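Local structure of carbonic anhydrase (Porphyridium purpureum, 1DDZ) at residues Phe363-Val371 against Ile450-Leu461. The protein probably catalyses the reversible hydration of carbon dioxide to hydrogencarbonate and a proton, as a zinc-dependent beta-class carbonic anhydrase. Residues are numbered along the deposited sequence; the frame is centred on the assembly and turned at random.
Sequences FLSVLQYAV and IVQDAWDAGQEL
Ile450 reaches helix 361-373 with both of its branches: CG1 is anti to the carbonyl carbon (chi1 -60°) and the arm runs on extended (chi2 167°), bringing CD1 to that helix, while CG2, anti to the backbone N, rests 3.9 Å from Val371 CB. The side chain is a knob set into the hole formed by Leu364, Leu367, Gln368 and Val371, where CD1 comes within 3.7 Å of Gln368 CB and 4.0 Å of Leu367 CD1. A beta-branched residue with a long arm suits this place, since it fills the hole in two directions at once. Gln368 gives the knob only its aliphatic base; its extended chain takes the amide away to Ile148 N and Leu145 O.

Val371, one wall of this hole, also packs against Ala454 and Leu461. Its CG1 lies 3.8 Å from Ala454 CB, a methyl small enough to let the valine in, and 3.7 Å from Leu461 CD2, where the side chains of Val371 and Leu461 meet at about a right angle. NE2 of the extended Gln459 donates a hydrogen bond to Val371 O (2.9 Å), from above the carbonyl plane.

A Schellman motif, with Gly458 at positive phi, turns the chain back after helix 449-456, and Trp455 NE1 bonds Leu461 O in the ring plane. The axes of 363-371 and 450-456 run 17° from parallel and approach to 10.4 Å, and the loop leads into strand 462-468: side-by-side helix packing in the alpha-beta-alpha fold of beta-carbonic anhydrases.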
loop_
_atom_site.group_PDB
_atom_site.type_symbol
_atom_site.label_atom_id
_atom_site.label_comp_id
_atom_site.label_asym_id
_atom_site.label_seq_id
_atom_site.Cartn_x
_atom_site.Cartn_y
_atom_site.Cartn_z
ATOM N N PHE A 363 -3.725 -7.044 -3.935
ATOM C CA PHE A 363 -3.550 -8.124 -4.907
ATOM C C PHE A 363 -2.869 -9.350 -4.254
ATOM O O PHE A 363 -3.376 -10.482 -4.346
ATOM C CB PHE A 363 -2.751 -7.582 -6.135
ATOM C CG PHE A 363 -1.971 -8.625 -6.893
ATOM C CD1 PHE A 363 -0.588 -8.517 -6.993
ATOM C CD2 PHE A 363 -2.602 -9.704 -7.492
ATOM C CE1 PHE A 363 0.167 -9.474 -7.678
ATOM C CE2 PHE A 363 -1.859 -10.676 -8.177
ATOM C CZ PHE A 363 -0.469 -10.552 -8.269
ATOM N N LEU A 364 -1.742 -9.130 -3.572
ATOM C CA LEU A 364 -1.011 -10.224 -2.920
ATOM C C LEU A 364 -1.814 -11.004 -1.880
ATOM O O LEU A 364 -1.731 -12.238 -1.810
ATOM C CB LEU A 364 0.273 -9.692 -2.308
ATOM C CG LEU A 364 1.283 -9.140 -3.304
ATOM C CD1 LEU A 364 2.411 -8.421 -2.582
ATOM C CD2 LEU A 364 1.810 -10.280 -4.171
ATOM N N SER A 365 -2.627 -10.297 -1.100
ATOM C CA SER A 365 -3.456 -10.929 -0.070
ATOM C C SER A 365 -4.503 -11.848 -0.679
ATOM O O SER A 365 -4.716 -12.953 -0.187
ATOM C CB SER A 365 -4.088 -9.861 0.836
ATOM O OG SER A 365 -3.064 -9.123 1.515
ATOM N N VAL A 366 -5.154 -11.405 -1.754
ATOM C CA VAL A 366 -6.159 -12.239 -2.430
ATOM C C VAL A 366 -5.465 -13.453 -3.053
ATOM O O VAL A 366 -5.948 -14.579 -2.917
ATOM C CB VAL A 366 -6.916 -11.473 -3.555
ATOM C CG1 VAL A 366 -7.871 -12.388 -4.257
ATOM C CG2 VAL A 366 -7.700 -10.294 -2.991
ATOM N N LEU A 367 -4.323 -13.216 -3.710
ATOM C CA LEU A 367 -3.530 -14.269 -4.364
ATOM C C LEU A 367 -3.132 -15.341 -3.360
ATOM O O LEU A 367 -3.434 -16.516 -3.546
ATOM C CB LEU A 367 -2.245 -13.676 -4.961
ATOM C CG LEU A 367 -1.729 -14.032 -6.363
ATOM C CD1 LEU A 367 -0.236 -13.922 -6.364
ATOM C CD2 LEU A 367 -2.151 -15.410 -6.819
ATOM N N GLN A 368 -2.473 -14.930 -2.285
ATOM C CA GLN A 368 -2.037 -15.872 -1.259
ATOM C C GLN A 368 -3.199 -16.670 -0.691
ATOM O O GLN A 368 -3.137 -17.901 -0.606
ATOM C CB GLN A 368 -1.310 -15.163 -0.118
ATOM C CG GLN A 368 -0.793 -16.168 0.891
ATOM C CD GLN A 368 -0.463 -15.561 2.224
ATOM O OE1 GLN A 368 -0.874 -14.442 2.527
ATOM N NE2 GLN A 368 0.274 -16.301 3.040
ATOM N N TYR A 369 -4.265 -15.967 -0.318
ATOM C CA TYR A 369 -5.437 -16.622 0.229
ATOM C C TYR A 369 -5.978 -17.703 -0.731
ATOM O O TYR A 369 -6.280 -18.820 -0.313
ATOM C CB TYR A 369 -6.523 -15.594 0.536
ATOM C CG TYR A 369 -7.703 -16.215 1.265
ATOM C CD1 TYR A 369 -7.678 -16.359 2.647
ATOM C CD2 TYR A 369 -8.823 -16.674 0.578
ATOM C CE1 TYR A 369 -8.723 -16.947 3.329
ATOM C CE2 TYR A 369 -9.886 -17.268 1.254
ATOM C CZ TYR A 369 -9.830 -17.397 2.638
ATOM O OH TYR A 369 -10.871 -17.982 3.332
ATOM N N ALA A 370 -6.060 -17.378 -2.021
ATOM C CA ALA A 370 -6.578 -18.309 -3.028
ATOM C C ALA A 370 -5.646 -19.462 -3.356
ATOM O O ALA A 370 -6.059 -20.611 -3.398
ATOM C CB ALA A 370 -6.914 -17.550 -4.303
ATOM N N VAL A 371 -4.391 -19.141 -3.623
ATOM C CA VAL A 371 -3.396 -20.135 -3.984
ATOM C C VAL A 371 -2.932 -20.987 -2.808
ATOM O O VAL A 371 -2.970 -22.206 -2.881
ATOM C CB VAL A 371 -2.147 -19.460 -4.640
ATOM C CG1 VAL A 371 -1.064 -20.486 -4.955
ATOM C CG2 VAL A 371 -2.550 -18.718 -5.911
ATOM N N ILE A 450 4.487 -16.291 -4.128
ATOM C CA ILE A 450 3.307 -17.131 -3.904
ATOM C C ILE A 450 3.137 -18.217 -4.965
ATOM O O ILE A 450 3.008 -19.391 -4.643
ATOM C CB ILE A 450 2.030 -16.233 -3.812
ATOM C CG1 ILE A 450 2.176 -15.248 -2.643
ATOM C CG2 ILE A 450 0.787 -17.072 -3.672
ATOM C CD1 ILE A 450 1.161 -14.102 -2.608
ATOM N N VAL A 451 3.175 -17.840 -6.241
ATOM C CA VAL A 451 3.025 -18.819 -7.319
ATOM C C VAL A 451 4.295 -19.662 -7.470
ATOM O O VAL A 451 4.208 -20.852 -7.709
ATOM C CB VAL A 451 2.626 -18.139 -8.668
ATOM C CG1 VAL A 451 2.618 -19.134 -9.809
ATOM C CG2 VAL A 451 1.264 -17.544 -8.538
ATOM N N GLN A 452 5.463 -19.053 -7.294
ATOM C CA GLN A 452 6.725 -19.787 -7.397
ATOM C C GLN A 452 6.813 -20.867 -6.314
ATOM O O GLN A 452 7.176 -22.012 -6.593
ATOM C CB GLN A 452 7.913 -18.833 -7.325
ATOM C CG GLN A 452 8.103 -17.993 -8.570
ATOM C CD GLN A 452 8.459 -18.833 -9.790
ATOM O OE1 GLN A 452 9.402 -19.618 -9.765
ATOM N NE2 GLN A 452 7.706 -18.662 -10.867
ATOM N N ASP A 453 6.419 -20.526 -5.088
ATOM C CA ASP A 453 6.419 -21.502 -3.993
ATOM C C ASP A 453 5.470 -22.648 -4.299
ATOM O O ASP A 453 5.817 -23.820 -4.148
ATOM C CB ASP A 453 5.979 -20.857 -2.678
ATOM C CG ASP A 453 7.066 -20.019 -2.041
ATOM O OD1 ASP A 453 8.221 -20.062 -2.511
ATOM O OD2 ASP A 453 6.766 -19.299 -1.063
ATOM N N ALA A 454 4.269 -22.313 -4.751
ATOM C CA ALA A 454 3.293 -23.340 -5.064
ATOM C C ALA A 454 3.816 -24.261 -6.144
ATOM O O ALA A 454 3.697 -25.483 -6.029
ATOM C CB ALA A 454 1.985 -22.718 -5.499
ATOM N N TRP A 455 4.405 -23.680 -7.190
ATOM C CA TRP A 455 4.931 -24.469 -8.302
ATOM C C TRP A 455 6.022 -25.416 -7.878
ATOM O O TRP A 455 5.905 -26.628 -8.088
ATOM C CB TRP A 455 5.442 -23.587 -9.443
ATOM C CG TRP A 455 4.356 -23.153 -10.350
ATOM C CD1 TRP A 455 3.111 -23.715 -10.476
ATOM C CD2 TRP A 455 4.400 -22.076 -11.280
ATOM N NE1 TRP A 455 2.387 -23.058 -11.425
ATOM C CE2 TRP A 455 3.152 -22.046 -11.944
ATOM C CE3 TRP A 455 5.380 -21.137 -11.628
ATOM C CZ2 TRP A 455 2.853 -21.116 -12.938
ATOM C CZ3 TRP A 455 5.085 -20.212 -12.618
ATOM C CH2 TRP A 455 3.829 -20.211 -13.264
ATOM N N ASP A 456 7.086 -24.897 -7.272
ATOM C CA ASP A 456 8.135 -25.814 -6.882
ATOM C C ASP A 456 7.773 -26.687 -5.666
ATOM O O ASP A 456 8.586 -27.472 -5.181
ATOM C CB ASP A 456 9.519 -25.146 -6.829
ATOM C CG ASP A 456 9.569 -23.977 -5.915
ATOM O OD1 ASP A 456 10.253 -22.993 -6.257
ATOM O OD2 ASP A 456 8.950 -24.051 -4.840
ATOM N N ALA A 457 6.530 -26.552 -5.205
ATOM C CA ALA A 457 5.985 -27.371 -4.129
ATOM C C ALA A 457 5.178 -28.472 -4.831
ATOM O O ALA A 457 4.557 -29.319 -4.182
ATOM C CB ALA A 457 5.060 -26.556 -3.240
ATOM N N GLY A 458 5.147 -28.416 -6.165
ATOM C CA GLY A 458 4.428 -29.397 -6.964
ATOM C C GLY A 458 2.917 -29.262 -6.952
ATOM O O GLY A 458 2.201 -30.222 -7.232
ATOM N N GLN A 459 2.424 -28.071 -6.637
ATOM C CA GLN A 459 0.990 -27.810 -6.581
ATOM C C GLN A 459 0.465 -27.423 -7.981
ATOM O O GLN A 459 1.048 -26.548 -8.631
ATOM C CB GLN A 459 0.759 -26.671 -5.576
ATOM C CG GLN A 459 -0.683 -26.249 -5.347
ATOM C CD GLN A 459 -0.803 -25.129 -4.325
ATOM O OE1 GLN A 459 -0.128 -25.137 -3.304
ATOM N NE2 GLN A 459 -1.667 -24.169 -4.594
ATOM N N GLU A 460 -0.612 -28.072 -8.445
ATOM C CA GLU A 460 -1.207 -27.768 -9.758
ATOM C C GLU A 460 -1.738 -26.342 -9.730
ATOM O O GLU A 460 -2.684 -26.046 -9.001
ATOM C CB GLU A 460 -2.393 -28.678 -10.077
ATOM C CG GLU A 460 -2.068 -30.065 -10.544
ATOM C CD GLU A 460 -3.320 -30.930 -10.693
ATOM O OE1 GLU A 460 -3.425 -31.637 -11.720
ATOM O OE2 GLU A 460 -4.194 -30.913 -9.789
ATOM N N LEU A 461 -1.148 -25.468 -10.530
ATOM C CA LEU A 461 -1.579 -24.093 -10.583
ATOM C C LEU A 461 -1.303 -23.524 -11.961
ATOM O O LEU A 461 -0.166 -23.259 -12.320
ATOM C CB LEU A 461 -0.850 -23.266 -9.524
ATOM C CG LEU A 461 -1.218 -21.780 -9.498
ATOM C CD1 LEU A 461 -2.667 -21.590 -9.067
ATOM C CD2 LEU A 461 -0.317 -21.098 -8.524
#